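Local coordinates for rhamnose ABC transporter, periplasmic rhamnose-binding protein (Kribbella flavida, PDB 4KVF) that probably binds rhamnose or a related sugar outside the cell membrane and hands it to an ABC importer for uptake, at residues S180-E183 / V184-E188; D208-K211 / S212-E215; L278-P281 / A282-G285; A334-I337 / D338-F342. One frame throughout, in Å; residues are numbered along the deposited sequence.

Contact 1. Residues S180-E183 / V184-E188; sequences SWIE and VMKTE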
ATOM      1  N   SER A 180       9.877  -9.055  -3.421  1.00 20.00           N
ATOM      2  CA  SER A 180       9.417  -9.526  -2.116  1.00 21.17           C
ATOM      3  C   SER A 180       8.113 -10.278  -2.281  1.00 21.78           C
ATOM      4  O   SER A 180       7.955 -11.394  -1.775  1.00 23.54           O
ATOM      5  CB  SER A 180       9.181  -8.356  -1.154  1.00 31.51           C
ATOM      6  OG  SER A 180      10.403  -7.820  -0.694  1.00 37.41           O
ATOM      7  N   TRP A 181       7.176  -9.665  -2.994  1.00 22.50           N
ATOM      8  CA  TRP A 181       5.859 -10.269  -3.181  1.00 22.08           C
ATOM      9  C   TRP A 181       5.960 -11.605  -3.913  1.00 23.96           C
ATOM     10  O   TRP A 181       5.258 -12.563  -3.581  1.00 23.87           O
ATOM     11  CB  TRP A 181       4.922  -9.312  -3.911  1.00 21.21           C
ATOM     12  CG  TRP A 181       4.709  -8.029  -3.161  1.00 21.22           C
ATOM     13  CD1 TRP A 181       4.686  -7.867  -1.801  1.00 24.13           C
ATOM     14  CD2 TRP A 181       4.514  -6.728  -3.724  1.00 26.15           C
ATOM     15  NE1 TRP A 181       4.485  -6.542  -1.486  1.00 26.92           N
ATOM     16  CE2 TRP A 181       4.370  -5.820  -2.653  1.00 23.65           C
ATOM     17  CE3 TRP A 181       4.442  -6.235  -5.036  1.00 24.86           C
ATOM     18  CZ2 TRP A 181       4.163  -4.460  -2.843  1.00 26.49           C
ATOM     19  CZ3 TRP A 181       4.230  -4.892  -5.225  1.00 25.15           C
ATOM     20  CH2 TRP A 181       4.092  -4.015  -4.135  1.00 25.44           C
ATOM     21  N   ILE A 182       6.846 -11.672  -4.902  1.00 21.79           N
ATOM     22  CA  ILE A 182       7.032 -12.908  -5.659  1.00 21.93           C
ATOM     23  C   ILE A 182       7.600 -13.999  -4.758  1.00 26.64           C
ATOM     24  O   ILE A 182       7.181 -15.161  -4.820  1.00 26.48           O
ATOM     25  CB  ILE A 182       7.929 -12.658  -6.896  1.00 24.46           C
ATOM     26  CG1 ILE A 182       7.157 -11.824  -7.929  1.00 27.03           C
ATOM     27  CG2 ILE A 182       8.424 -13.970  -7.500  1.00 29.10           C
ATOM     28  CD1 ILE A 182       8.042 -11.237  -9.036  1.00 28.39           C
ATOM     29  N   GLU A 183       8.534 -13.630  -3.884  1.00 24.39           N
ATOM     30  CA  GLU A 183       9.092 -14.618  -2.966  1.00 25.59           C
ATOM     31  C   GLU A 183       7.999 -15.178  -2.056  1.00 24.17           C
ATOM     32  O   GLU A 183       7.946 -16.377  -1.811  1.00 25.31           O
ATOM     33  CB  GLU A 183      10.256 -14.046  -2.148  1.00 24.91           C
ATOM     34  CG  GLU A 183      10.882 -15.065  -1.194  1.00 27.18           C
ATOM     35  CD  GLU A 183      11.581 -16.220  -1.912  1.00 32.26           C
ATOM     36  OE1 GLU A 183      12.101 -16.015  -3.034  1.00 32.80           O
ATOM     37  OE2 GLU A 183      11.612 -17.337  -1.348  1.00 41.30           O
ATOM     38  N   VAL A 184       7.107 -14.316  -1.578  1.00 24.87           N
ATOM     39  CA  VAL A 184       5.993 -14.805  -0.772  1.00 24.55           C
ATOM     40  C   VAL A 184       5.089 -15.726  -1.602  1.00 26.86           C
ATOM     41  O   VAL A 184       4.685 -16.795  -1.132  1.00 26.48           O
ATOM     42  CB  VAL A 184       5.177 -13.655  -0.151  1.00 25.53           C
ATOM     43  CG1 VAL A 184       3.950 -14.217   0.573  1.00 24.49           C
ATOM     44  CG2 VAL A 184       6.062 -12.871   0.819  1.00 26.28           C
HETATM   45  N   MSE A 185       4.803 -15.332  -2.841  1.00 24.36           N
HETATM   46  CA  MSE A 185       4.026 -16.190  -3.743  1.00 27.36           C
HETATM   47  C   MSE A 185       4.628 -17.588  -3.862  1.00 32.05           C
HETATM   48  O   MSE A 185       3.917 -18.597  -3.815  1.00 30.87           O
HETATM   49  CB  MSE A 185       3.928 -15.569  -5.130  1.00 25.46           C
HETATM   50  CG  MSE A 185       3.061 -14.337  -5.211  1.00 22.01           C
HETATM   51 SE   MSE A 185       2.892 -13.759  -7.073  0.69 28.23          SE
HETATM   52  CE  MSE A 185       1.863 -15.266  -7.735  1.00 29.22           C
ATOM     53  N   LYS A 186       5.947 -17.650  -4.029  1.00 24.96           N
ATOM     54  CA  LYS A 186       6.631 -18.939  -4.117  1.00 24.03           C
ATOM     55  C   LYS A 186       6.486 -19.756  -2.831  1.00 29.39           C
ATOM     56  O   LYS A 186       6.277 -20.967  -2.876  1.00 32.80           O
ATOM     57  CB  LYS A 186       8.117 -18.745  -4.445  1.00 29.70           C
ATOM     58  CG  LYS A 186       8.387 -18.231  -5.847  1.00 28.65           C
ATOM     59  CD  LYS A 186       9.883 -17.989  -6.050  1.00 36.95           C
ATOM     60  CE  LYS A 186      10.188 -17.459  -7.437  1.00 38.04           C
ATOM     61  NZ  LYS A 186      11.638 -17.138  -7.571  1.00 44.05           N
ATOM     62  N   THR A 187       6.596 -19.091  -1.684  1.00 32.78           N
ATOM     63  CA  THR A 187       6.476 -19.810  -0.418  1.00 29.42           C
ATOM     64  C   THR A 187       5.063 -20.359  -0.290  1.00 28.75           C
ATOM     65  O   THR A 187       4.870 -21.497   0.151  1.00 33.32           O
ATOM     66  CB  THR A 187       6.842 -18.938   0.792  1.00 41.66           C
ATOM     67  OG1 THR A 187       5.830 -17.944   0.989  1.00 49.11           O
ATOM     68  CG2 THR A 187       8.192 -18.259   0.553  1.00 28.67           C
ATOM     69  N   GLU A 188       4.086 -19.552  -0.711  1.00 29.20           N
ATOM     70  CA  GLU A 188       2.688 -19.983  -0.721  1.00 33.19           C
ATOM     71  C   GLU A 188       2.434 -21.150  -1.671  1.00 36.10           C
ATOM     72  O   GLU A 188       1.766 -22.122  -1.311  1.00 37.64           O
ATOM     73  CB  GLU A 188       1.767 -18.818  -1.078  1.00 31.43           C
ATOM     74  CG  GLU A 188       1.555 -17.821   0.045  1.00 41.77           C
ATOM     75  CD  GLU A 188       0.773 -18.417   1.202  1.00 48.10           C
ATOM     76  OE1 GLU A 188      -0.399 -18.800   0.997  1.00 58.30           O
ATOM     77  OE2 GLU A 188       1.334 -18.508   2.310  1.00 45.79           O
TER
HETATM   78  O   HOH W   1      11.591 -15.012  -5.525  1.00 37.42           O
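Ile182 meets Lys186 one helical turn on: the CG2 methyl lies 3.9 Å from Lys186 CE, the two side chains slanting across each other. Here it is the aliphatic part of the lysine that packs. Its chain, fully extended beyond CG, passes alongside the Glu183 carboxylate and leaves Lys186 NZ beyond it, 4.7 Å from Glu183 OE1. A water bridges the two, donating to OE1 at 2.7 Å and accepting from NZ at 3.0 Å. Glu183 reaches that water by a bend at chi2 (66°). On its other side OE2 stands 4.0 Å from Thr187 CG2, and the same methyl presses on Glu183 O at 3.0 Å, a tight fit. Thr187 is turned this way because OG1 sits between backbone N and carbonyl carbon (chi1 70°), from where it donates to an in-plane lone pair of Val184 O at 2.7 Å. Val184 O also takes the helical bond from Glu188 N and so is gripped twice. Further out, Ile182 and Met185, the latter a selenomethionine, face Val168 of strand 164-170, while Trp181 and Val184 lean on helix 145-159. Helix 176-189 is the crossover of a beta-alpha-beta unit, apolar toward its sheet through Ile182 and Met185. On its outer side, the water-bridged Glu183 and Lys186 probably ease each other's charge without forming a direct salt bridge.

Contact 2. Residues D208-K211 / S212-E215; sequences DDQK and SFTE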
ATOM      1  N   ASP A 208       6.606  -0.277 -17.422  1.00 38.05           N
ATOM      2  CA  ASP A 208       6.413   0.444 -18.671  1.00 37.52           C
ATOM      3  C   ASP A 208       5.184  -0.111 -19.398  1.00 43.24           C
ATOM      4  O   ASP A 208       5.087  -1.318 -19.628  1.00 40.99           O
ATOM      5  CB  ASP A 208       7.653   0.302 -19.548  1.00 44.64           C
ATOM      6  CG  ASP A 208       7.485   0.965 -20.903  1.00 54.02           C
ATOM      7  OD1 ASP A 208       7.125   2.162 -20.943  1.00 63.81           O
ATOM      8  OD2 ASP A 208       7.700   0.286 -21.927  1.00 50.95           O
ATOM      9  N   ASP A 209       4.258   0.780 -19.754  1.00 43.98           N
ATOM     10  CA  ASP A 209       2.977   0.415 -20.371  1.00 50.29           C
ATOM     11  C   ASP A 209       3.155  -0.477 -21.600  1.00 48.56           C
ATOM     12  O   ASP A 209       2.603  -1.579 -21.669  1.00 42.84           O
ATOM     13  CB  ASP A 209       2.202   1.693 -20.735  1.00 58.66           C
ATOM     14  CG  ASP A 209       0.721   1.444 -21.025  1.00 62.75           C
ATOM     15  OD1 ASP A 209       0.124   0.518 -20.441  1.00 49.28           O
ATOM     16  OD2 ASP A 209       0.146   2.205 -21.836  1.00 66.62           O
ATOM     17  N   GLN A 210       3.947  -0.002 -22.556  1.00 50.41           N
ATOM     18  CA  GLN A 210       4.177  -0.719 -23.808  1.00 52.88           C
ATOM     19  C   GLN A 210       4.922  -2.045 -23.648  1.00 52.83           C
ATOM     20  O   GLN A 210       4.587  -3.043 -24.298  1.00 46.21           O
ATOM     21  CB  GLN A 210       4.911   0.185 -24.799  1.00 52.33           C
ATOM     22  CG  GLN A 210       4.009   0.798 -25.849  1.00 71.71           C
ATOM     23  CD  GLN A 210       3.649  -0.188 -26.945  1.00 80.13           C
ATOM     24  OE1 GLN A 210       2.736  -1.003 -26.794  1.00 81.47           O
ATOM     25  NE2 GLN A 210       4.374  -0.124 -28.057  1.00 83.38           N
ATOM     26  N   LYS A 211       5.943  -2.063 -22.800  1.00 41.32           N
ATOM     27  CA  LYS A 211       6.686  -3.296 -22.588  1.00 46.17           C
ATOM     28  C   LYS A 211       5.817  -4.311 -21.855  1.00 37.70           C
ATOM     29  O   LYS A 211       5.833  -5.497 -22.172  1.00 39.16           O
ATOM     30  CB  LYS A 211       7.986  -3.054 -21.818  1.00 41.59           C
ATOM     31  CG  LYS A 211       9.019  -4.150 -22.060  1.00 53.26           C
ATOM     32  CD  LYS A 211      10.051  -4.258 -20.945  1.00 55.10           C
ATOM     33  CE  LYS A 211      11.018  -5.404 -21.229  1.00 53.69           C
ATOM     34  NZ  LYS A 211      11.955  -5.676 -20.102  1.00 60.04           N
ATOM     35  N   SER A 212       5.043  -3.836 -20.887  1.00 38.20           N
ATOM     36  CA  SER A 212       4.168  -4.724 -20.123  1.00 30.80           C
ATOM     37  C   SER A 212       3.135  -5.352 -21.065  1.00 35.54           C
ATOM     38  O   SER A 212       2.819  -6.543 -20.968  1.00 31.00           O
ATOM     39  CB  SER A 212       3.485  -3.964 -18.987  1.00 32.23           C
ATOM     40  OG  SER A 212       4.446  -3.549 -18.023  1.00 31.21           O
ATOM     41  N   PHE A 213       2.646  -4.545 -21.995  1.00 30.89           N
ATOM     42  CA  PHE A 213       1.701  -5.009 -23.000  1.00 31.65           C
ATOM     43  C   PHE A 213       2.315  -6.135 -23.842  1.00 36.05           C
ATOM     44  O   PHE A 213       1.730  -7.212 -23.992  1.00 35.99           O
ATOM     45  CB  PHE A 213       1.286  -3.828 -23.892  1.00 37.98           C
ATOM     46  CG  PHE A 213       0.300  -4.186 -24.966  1.00 39.84           C
ATOM     47  CD1 PHE A 213       0.729  -4.718 -26.171  1.00 36.79           C
ATOM     48  CD2 PHE A 213      -1.056  -3.966 -24.780  1.00 38.13           C
ATOM     49  CE1 PHE A 213      -0.175  -5.047 -27.165  1.00 47.68           C
ATOM     50  CE2 PHE A 213      -1.969  -4.286 -25.774  1.00 40.41           C
ATOM     51  CZ  PHE A 213      -1.527  -4.832 -26.966  1.00 40.74           C
ATOM     52  N   THR A 214       3.497  -5.880 -24.389  1.00 35.96           N
ATOM     53  CA  THR A 214       4.184  -6.873 -25.210  1.00 33.95           C
ATOM     54  C   THR A 214       4.591  -8.123 -24.416  1.00 32.92           C
ATOM     55  O   THR A 214       4.528  -9.243 -24.929  1.00 35.66           O
ATOM     56  CB  THR A 214       5.410  -6.253 -25.901  1.00 40.81           C
ATOM     57  OG1 THR A 214       4.969  -5.191 -26.754  1.00 46.21           O
ATOM     58  CG2 THR A 214       6.131  -7.287 -26.740  1.00 47.72           C
ATOM     59  N   GLU A 215       4.998  -7.943 -23.162  1.00 30.70           N
ATOM     60  CA  GLU A 215       5.354  -9.105 -22.347  1.00 31.60           C
ATOM     61  C   GLU A 215       4.130  -9.968 -22.025  1.00 33.13           C
ATOM     62  O   GLU A 215       4.244 -11.193 -21.919  1.00 31.92           O
ATOM     63  CB  GLU A 215       6.105  -8.694 -21.067  1.00 32.99           C
ATOM     64  CG  GLU A 215       7.511  -8.167 -21.324  1.00 40.76           C
ATOM     65  CD  GLU A 215       8.451  -9.221 -21.898  1.00 47.90           C
ATOM     66  OE1 GLU A 215       8.377 -10.393 -21.466  1.00 45.28           O
ATOM     67  OE2 GLU A 215       9.266  -8.876 -22.782  1.00 53.64           O
TER
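Ser212 keeps OG anti to its own carbonyl carbon and beside its backbone N (chi1 -66°), which swings the hydroxyl back toward Asp208 at the N-terminal end of helix 209-222. Asp208 is the N-cap: its carboxylate accepts from Lys211 N, OD2 being met from above the carboxylate plane at 3.1 Å. Its backbone carbonyl is held twice by Ser212. The amide N arrives nearly in line with the C=O bond, at 2.8 Å from Asp208 O, whereas OG comes from 45° above the carbonyl plane, at the same 2.8 Å. With an alanine in place of Ser212, Asp208 O would probably be left with the amide bond alone, and the weak bond from OG to Gly205 O would go as well, so the chain leading into the helix is likely to be less firmly tied. Thr214, one turn after Gln210, adds a weak bond from OG1 to Gln210 O beside the regular one from its amide. Ser212, Asp209 and Phe213 all pack on helix 234-245, where Asp209 forms a salt bridge with Arg242 and Phe213 meets Tyr243 edge-to-face. Lys211 and Glu215 run side by side, pointing the same way, yet their charges do not join. NZ makes weak bonds to Asn206 and Tyr204 instead, and the nearest side-chain approach is Lys211 CE to Glu215 OE2, 4.2 Å.

Contact 3. Residues L278-P281 / A282-G285; sequences LWNP and ADIG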
ATOM      1  N   LEU A 278      -5.485  -4.192  -3.994  1.00 27.80           N
ATOM      2  CA  LEU A 278      -4.546  -3.135  -3.644  1.00 28.80           C
ATOM      3  C   LEU A 278      -4.883  -2.793  -2.203  1.00 31.27           C
ATOM      4  O   LEU A 278      -4.910  -3.675  -1.347  1.00 34.44           O
ATOM      5  CB  LEU A 278      -4.674  -1.903  -4.558  1.00 29.60           C
ATOM      6  CG  LEU A 278      -3.483  -0.932  -4.540  1.00 28.89           C
ATOM      7  CD1 LEU A 278      -2.259  -1.491  -5.297  1.00 28.14           C
ATOM      8  CD2 LEU A 278      -3.862   0.449  -5.072  1.00 32.12           C
ATOM      9  N   TRP A 279      -5.186  -1.526  -1.951  1.00 28.21           N
ATOM     10  CA  TRP A 279      -5.516  -1.048  -0.616  1.00 29.64           C
ATOM     11  C   TRP A 279      -6.224   0.295  -0.783  1.00 40.06           C
ATOM     12  O   TRP A 279      -6.226   0.862  -1.871  1.00 32.24           O
ATOM     13  CB  TRP A 279      -4.242  -0.924   0.236  1.00 27.86           C
ATOM     14  CG  TRP A 279      -3.053  -0.358  -0.507  1.00 30.15           C
ATOM     15  CD1 TRP A 279      -2.771   0.964  -0.712  1.00 31.63           C
ATOM     16  CD2 TRP A 279      -1.987  -1.097  -1.124  1.00 26.78           C
ATOM     17  NE1 TRP A 279      -1.602   1.093  -1.429  1.00 34.73           N
ATOM     18  CE2 TRP A 279      -1.104  -0.154  -1.697  1.00 33.26           C
ATOM     19  CE3 TRP A 279      -1.696  -2.456  -1.250  1.00 31.42           C
ATOM     20  CZ2 TRP A 279       0.052  -0.533  -2.382  1.00 33.27           C
ATOM     21  CZ3 TRP A 279      -0.549  -2.830  -1.930  1.00 36.53           C
ATOM     22  CH2 TRP A 279       0.310  -1.870  -2.488  1.00 41.28           C
ATOM     23  N   ASN A 280      -6.862   0.789   0.272  1.00 32.22           N
ATOM     24  CA  ASN A 280      -7.519   2.090   0.200  1.00 32.75           C
ATOM     25  C   ASN A 280      -6.597   3.133   0.817  1.00 30.94           C
ATOM     26  O   ASN A 280      -6.423   3.163   2.036  1.00 27.61           O
ATOM     27  CB  ASN A 280      -8.877   2.056   0.915  1.00 36.16           C
ATOM     28  CG  ASN A 280      -9.602   3.386   0.860  1.00 37.72           C
ATOM     29  OD1 ASN A 280      -9.111   4.363   0.277  1.00 38.47           O
ATOM     30  ND2 ASN A 280     -10.798   3.427   1.448  1.00 43.92           N
ATOM     31  N   PRO A 281      -5.987   3.989  -0.024  1.00 27.90           N
ATOM     32  CA  PRO A 281      -4.970   4.905   0.501  1.00 30.57           C
ATOM     33  C   PRO A 281      -5.554   5.846   1.531  1.00 29.17           C
ATOM     34  O   PRO A 281      -4.835   6.266   2.431  1.00 27.24           O
ATOM     35  CB  PRO A 281      -4.540   5.707  -0.738  1.00 36.32           C
ATOM     36  CG  PRO A 281      -4.951   4.867  -1.896  1.00 37.96           C
ATOM     37  CD  PRO A 281      -6.212   4.188  -1.463  1.00 31.57           C
ATOM     38  N   ALA A 282      -6.833   6.185   1.392  1.00 30.94           N
ATOM     39  CA  ALA A 282      -7.474   7.063   2.366  1.00 27.15           C
ATOM     40  C   ALA A 282      -7.410   6.464   3.768  1.00 33.22           C
ATOM     41  O   ALA A 282      -7.246   7.179   4.760  1.00 29.62           O
ATOM     42  CB  ALA A 282      -8.921   7.373   1.964  1.00 33.30           C
ATOM     43  N   ASP A 283      -7.522   5.143   3.859  1.00 26.14           N
ATOM     44  CA  ASP A 283      -7.469   4.491   5.165  1.00 25.86           C
ATOM     45  C   ASP A 283      -6.076   4.559   5.771  1.00 25.01           C
ATOM     46  O   ASP A 283      -5.925   4.516   6.992  1.00 24.23           O
ATOM     47  CB  ASP A 283      -7.916   3.024   5.088  1.00 29.57           C
ATOM     48  CG  ASP A 283      -9.396   2.873   4.793  1.00 30.93           C
ATOM     49  OD1 ASP A 283     -10.167   3.829   5.033  1.00 33.16           O
ATOM     50  OD2 ASP A 283      -9.797   1.779   4.332  1.00 39.81           O
ATOM     51  N   ILE A 284      -5.053   4.631   4.922  1.00 24.25           N
ATOM     52  CA  ILE A 284      -3.687   4.759   5.426  1.00 23.58           C
ATOM     53  C   ILE A 284      -3.530   6.089   6.179  1.00 25.82           C
ATOM     54  O   ILE A 284      -3.033   6.131   7.307  1.00 24.42           O
ATOM     55  CB  ILE A 284      -2.652   4.696   4.281  1.00 24.98           C
ATOM     56  CG1 ILE A 284      -2.807   3.396   3.485  1.00 26.87           C
ATOM     57  CG2 ILE A 284      -1.229   4.795   4.839  1.00 26.92           C
ATOM     58  CD1 ILE A 284      -1.915   3.357   2.253  1.00 28.11           C
ATOM     59  N   GLY A 285      -3.976   7.171   5.557  1.00 25.80           N
ATOM     60  CA  GLY A 285      -3.878   8.483   6.167  1.00 25.88           C
ATOM     61  C   GLY A 285      -4.766   8.598   7.389  1.00 28.00           C
ATOM     62  O   GLY A 285      -4.406   9.216   8.392  1.00 23.50           O
TER
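An N-cap starts helix 281-296, and Asn280 provides it just where the chain leaves strand 276-278: OD1 accepts from Ala282 N at 3.1 Å. The bond is bent, 137° at the hydrogen, and the donor stands well above the amide plane. Asn280 brings OD1 there with CG anti to its backbone N (chi1 -180°). Its backbone carbonyl works too, taking Asp283 N at 2.9 Å, again from out of plane. One residue therefore serves two amides of the opening turn, which have no earlier helical carbonyl to bond. The side chains of Asn280 and Asp283 cross at about a right angle, the amide and carboxylate planes 51° apart, with Asp283 OD2 3.5 Å from Asn280 CB; Asp283 OD1 has a long, weak ion pair with Lys312. Pro281 has no N-H to place, which suits a first turn, and its carbonyl takes only weak bonds, from Ile284 N and Gly285 N. Ile284 reaches back with CD1 to lie 3.9 Å from Trp279 CD1, meeting the indole obliquely. Leu278 CG covers one face of that ring, 3.7 Å above its centre, and NE1 is hydrogen-bonded to Tyr53 OH. Around this turn, helix 52-67 supplies Tyr53, Val56 and Glu57 against Pro281, Ala282 and Ile284, while Leu278 behind it pairs its backbone with Thr330 of strand 330-332.

Contact 4. Residues A334-I337 / D338-F342; sequences AANI and DQFNF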
ATOM      1  N   ALA A 334     -16.407  -6.109  -9.560  1.00 51.19           N
ATOM      2  CA  ALA A 334     -17.514  -5.321 -10.095  1.00 58.37           C
ATOM      3  C   ALA A 334     -18.472  -4.901  -8.981  1.00 65.29           C
ATOM      4  O   ALA A 334     -19.089  -3.836  -9.050  1.00 66.83           O
ATOM      5  CB  ALA A 334     -18.256  -6.098 -11.170  1.00 60.70           C
ATOM      6  N   ALA A 335     -18.573  -5.739  -7.950  1.00 71.55           N
ATOM      7  CA  ALA A 335     -19.494  -5.503  -6.841  1.00 68.38           C
ATOM      8  C   ALA A 335     -19.127  -4.273  -6.014  1.00 69.71           C
ATOM      9  O   ALA A 335     -20.001  -3.646  -5.415  1.00 69.77           O
ATOM     10  CB  ALA A 335     -19.583  -6.739  -5.946  1.00 62.01           C
ATOM     11  N   ASN A 336     -17.841  -3.927  -5.984  1.00 62.01           N
ATOM     12  CA  ASN A 336     -17.385  -2.805  -5.165  1.00 49.11           C
ATOM     13  C   ASN A 336     -16.466  -1.785  -5.853  1.00 42.39           C
ATOM     14  O   ASN A 336     -15.926  -0.902  -5.191  1.00 51.70           O
ATOM     15  CB  ASN A 336     -16.729  -3.314  -3.869  1.00 49.71           C
ATOM     16  CG  ASN A 336     -15.328  -3.865  -4.096  1.00 49.75           C
ATOM     17  OD1 ASN A 336     -14.943  -4.164  -5.230  1.00 46.57           O
ATOM     18  ND2 ASN A 336     -14.557  -4.004  -3.014  1.00 46.23           N
ATOM     19  N   ILE A 337     -16.296  -1.881  -7.171  1.00 52.87           N
ATOM     20  CA  ILE A 337     -15.307  -1.033  -7.856  1.00 46.15           C
ATOM     21  C   ILE A 337     -15.645   0.471  -7.921  1.00 51.80           C
ATOM     22  O   ILE A 337     -14.743   1.310  -7.914  1.00 53.44           O
ATOM     23  CB  ILE A 337     -14.926  -1.587  -9.261  1.00 49.34           C
ATOM     24  CG1 ILE A 337     -13.705  -0.850  -9.822  1.00 56.32           C
ATOM     25  CG2 ILE A 337     -16.106  -1.497 -10.220  1.00 54.41           C
ATOM     26  CD1 ILE A 337     -12.554  -1.759 -10.190  1.00 58.92           C
ATOM     27  N   ASP A 338     -16.928   0.822  -7.968  1.00 53.60           N
ATOM     28  CA  ASP A 338     -17.307   2.235  -7.984  1.00 58.65           C
ATOM     29  C   ASP A 338     -17.259   2.877  -6.593  1.00 66.07           C
ATOM     30  O   ASP A 338     -17.398   4.098  -6.464  1.00 63.41           O
ATOM     31  CB  ASP A 338     -18.693   2.446  -8.615  1.00 54.65           C
ATOM     32  CG  ASP A 338     -18.692   2.263 -10.125  1.00 63.59           C
ATOM     33  OD1 ASP A 338     -17.601   2.147 -10.730  1.00 64.87           O
ATOM     34  OD2 ASP A 338     -19.796   2.250 -10.713  1.00 61.56           O
ATOM     35  N   GLN A 339     -17.059   2.058  -5.561  1.00 57.80           N
ATOM     36  CA  GLN A 339     -16.974   2.550  -4.187  1.00 61.60           C
ATOM     37  C   GLN A 339     -15.650   3.276  -3.968  1.00 61.36           C
ATOM     38  O   GLN A 339     -15.477   3.991  -2.983  1.00 65.28           O
ATOM     39  CB  GLN A 339     -17.102   1.395  -3.184  1.00 62.41           C
ATOM     40  CG  GLN A 339     -18.398   0.595  -3.281  1.00 68.93           C
ATOM     41  CD  GLN A 339     -18.470  -0.546  -2.271  1.00 67.18           C
ATOM     42  OE1 GLN A 339     -17.635  -0.653  -1.369  1.00 66.76           O
ATOM     43  NE2 GLN A 339     -19.476  -1.408  -2.424  1.00 61.13           N
ATOM     44  N   PHE A 340     -14.718   3.080  -4.896  1.00 52.41           N
ATOM     45  CA  PHE A 340     -13.393   3.681  -4.796  1.00 53.57           C
ATOM     46  C   PHE A 340     -13.111   4.584  -5.991  1.00 52.24           C
ATOM     47  O   PHE A 340     -13.471   4.256  -7.121  1.00 64.31           O
ATOM     48  CB  PHE A 340     -12.319   2.588  -4.704  1.00 41.89           C
ATOM     49  CG  PHE A 340     -12.622   1.521  -3.677  1.00 45.26           C
ATOM     50  CD1 PHE A 340     -13.421   0.430  -4.006  1.00 46.93           C
ATOM     51  CD2 PHE A 340     -12.116   1.614  -2.384  1.00 43.24           C
ATOM     52  CE1 PHE A 340     -13.711  -0.550  -3.068  1.00 51.88           C
ATOM     53  CE2 PHE A 340     -12.401   0.634  -1.441  1.00 49.95           C
ATOM     54  CZ  PHE A 340     -13.203  -0.449  -1.782  1.00 51.64           C
ATOM     55  N   ASN A 341     -12.478   5.726  -5.746  1.00 47.14           N
ATOM     56  CA  ASN A 341     -12.028   6.581  -6.844  1.00 52.48           C
ATOM     57  C   ASN A 341     -10.593   7.052  -6.663  1.00 58.51           C
ATOM     58  O   ASN A 341     -10.334   8.092  -6.059  1.00 62.42           O
ATOM     59  CB  ASN A 341     -12.956   7.776  -7.085  1.00 64.60           C
ATOM     60  CG  ASN A 341     -12.409   8.730  -8.148  1.00 73.04           C
ATOM     61  OD1 ASN A 341     -12.380   8.405  -9.338  1.00 79.05           O
ATOM     62  ND2 ASN A 341     -11.968   9.908  -7.717  1.00 76.77           N
ATOM     63  N   PHE A 342      -9.670   6.252  -7.187  1.00 55.94           N
ATOM     64  CA  PHE A 342      -8.251   6.583  -7.267  1.00 57.58           C
ATOM     65  C   PHE A 342      -7.620   5.586  -8.243  1.00 60.75           C
ATOM     66  O   PHE A 342      -6.544   5.804  -8.811  1.00 60.03           O
ATOM     67  CB  PHE A 342      -7.576   6.524  -5.882  1.00 55.85           C
ATOM     68  CG  PHE A 342      -7.557   5.150  -5.271  1.00 49.90           C
ATOM     69  CD1 PHE A 342      -8.650   4.676  -4.556  1.00 52.85           C
ATOM     70  CD2 PHE A 342      -6.449   4.330  -5.416  1.00 46.12           C
ATOM     71  CE1 PHE A 342      -8.639   3.404  -4.001  1.00 56.84           C
ATOM     72  CE2 PHE A 342      -6.431   3.066  -4.866  1.00 50.08           C
ATOM     73  CZ  PHE A 342      -7.530   2.598  -4.158  1.00 54.08           C
ATOM     74  OXT PHE A 342      -8.213   4.529  -8.496  1.00 45.93           O
TER
HETATM   75  O   HOH W   2     -18.890  -0.704  -7.772  1.00 52.27           O
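Phe340 offers the edge of its ring to Asn336 and Ile337: CD1 and CE1 both lie 3.1 Å from Asn336 O, near the ring plane, Ile337 O also lies at the edge, and Asn336 CG sits at the same rim, 3.8 Å from CE1. Ring and amide planes stand almost perpendicular, 81° apart. Elsewhere Phe340 makes an edge-to-face pair with Phe332. One face of a second flat group, the Gln339 amide, lies over Asn336 CB, 3.6 Å from Gln339 CD. The Asn336 amide is held by backbone outside the turn, OD1 taking Thr333 N and ND2 giving to Glu331 O. Its chi1 of 76° places CG between backbone N and carbonyl carbon, leaving the amide at the phenyl rim. Cutting Phe340 back to an alanine would probably leave Phe332 without its aromatic partner and Asn336 without the ring that flanks it. The backbone closes by Gln339 N to Asn336 O at 3.2 Å, the donor well above the carbonyl plane; a weak bond follows from Phe340 N to Ile337 O, 3.5 Å long. Ile337 O and Phe340 O, two acceptors only 3.3 Å apart, both receive Arg265, which also forms a salt bridge with Asp338. Ile337 packs on Val268 of helix 261-269. Asn336 to Gln339 thus make a beta turn of type I geometry, joining strand 330-332 to the C-terminal tail.

Overall arrangement
In chain order come contact 1, contact 2, contact 3 and contact 4, spread over a two-lobed, type I periplasmic-binding-protein fold. Contacts 1 and 2 belong to helices 176-189 and 209-222, on either side of strand 197-204 in sequence; strands 164-170, 197-204 and 226-231 share the four-stranded parallel sheet. The centres of contacts 1 and 2 lie about 23 Å apart. Contact 3 passes from strand 276-278 into helix 281-296, consistent with a hinge crossing between lobes. Contact 4, about 13 Å away between centres, touches it through terminal Phe342, whose CZ is 3.2 Å from Trp279 O. Glycerol, probably from the crystallisation liquor, lies near both Trp181 and Trp279 and may mark the sugar cleft.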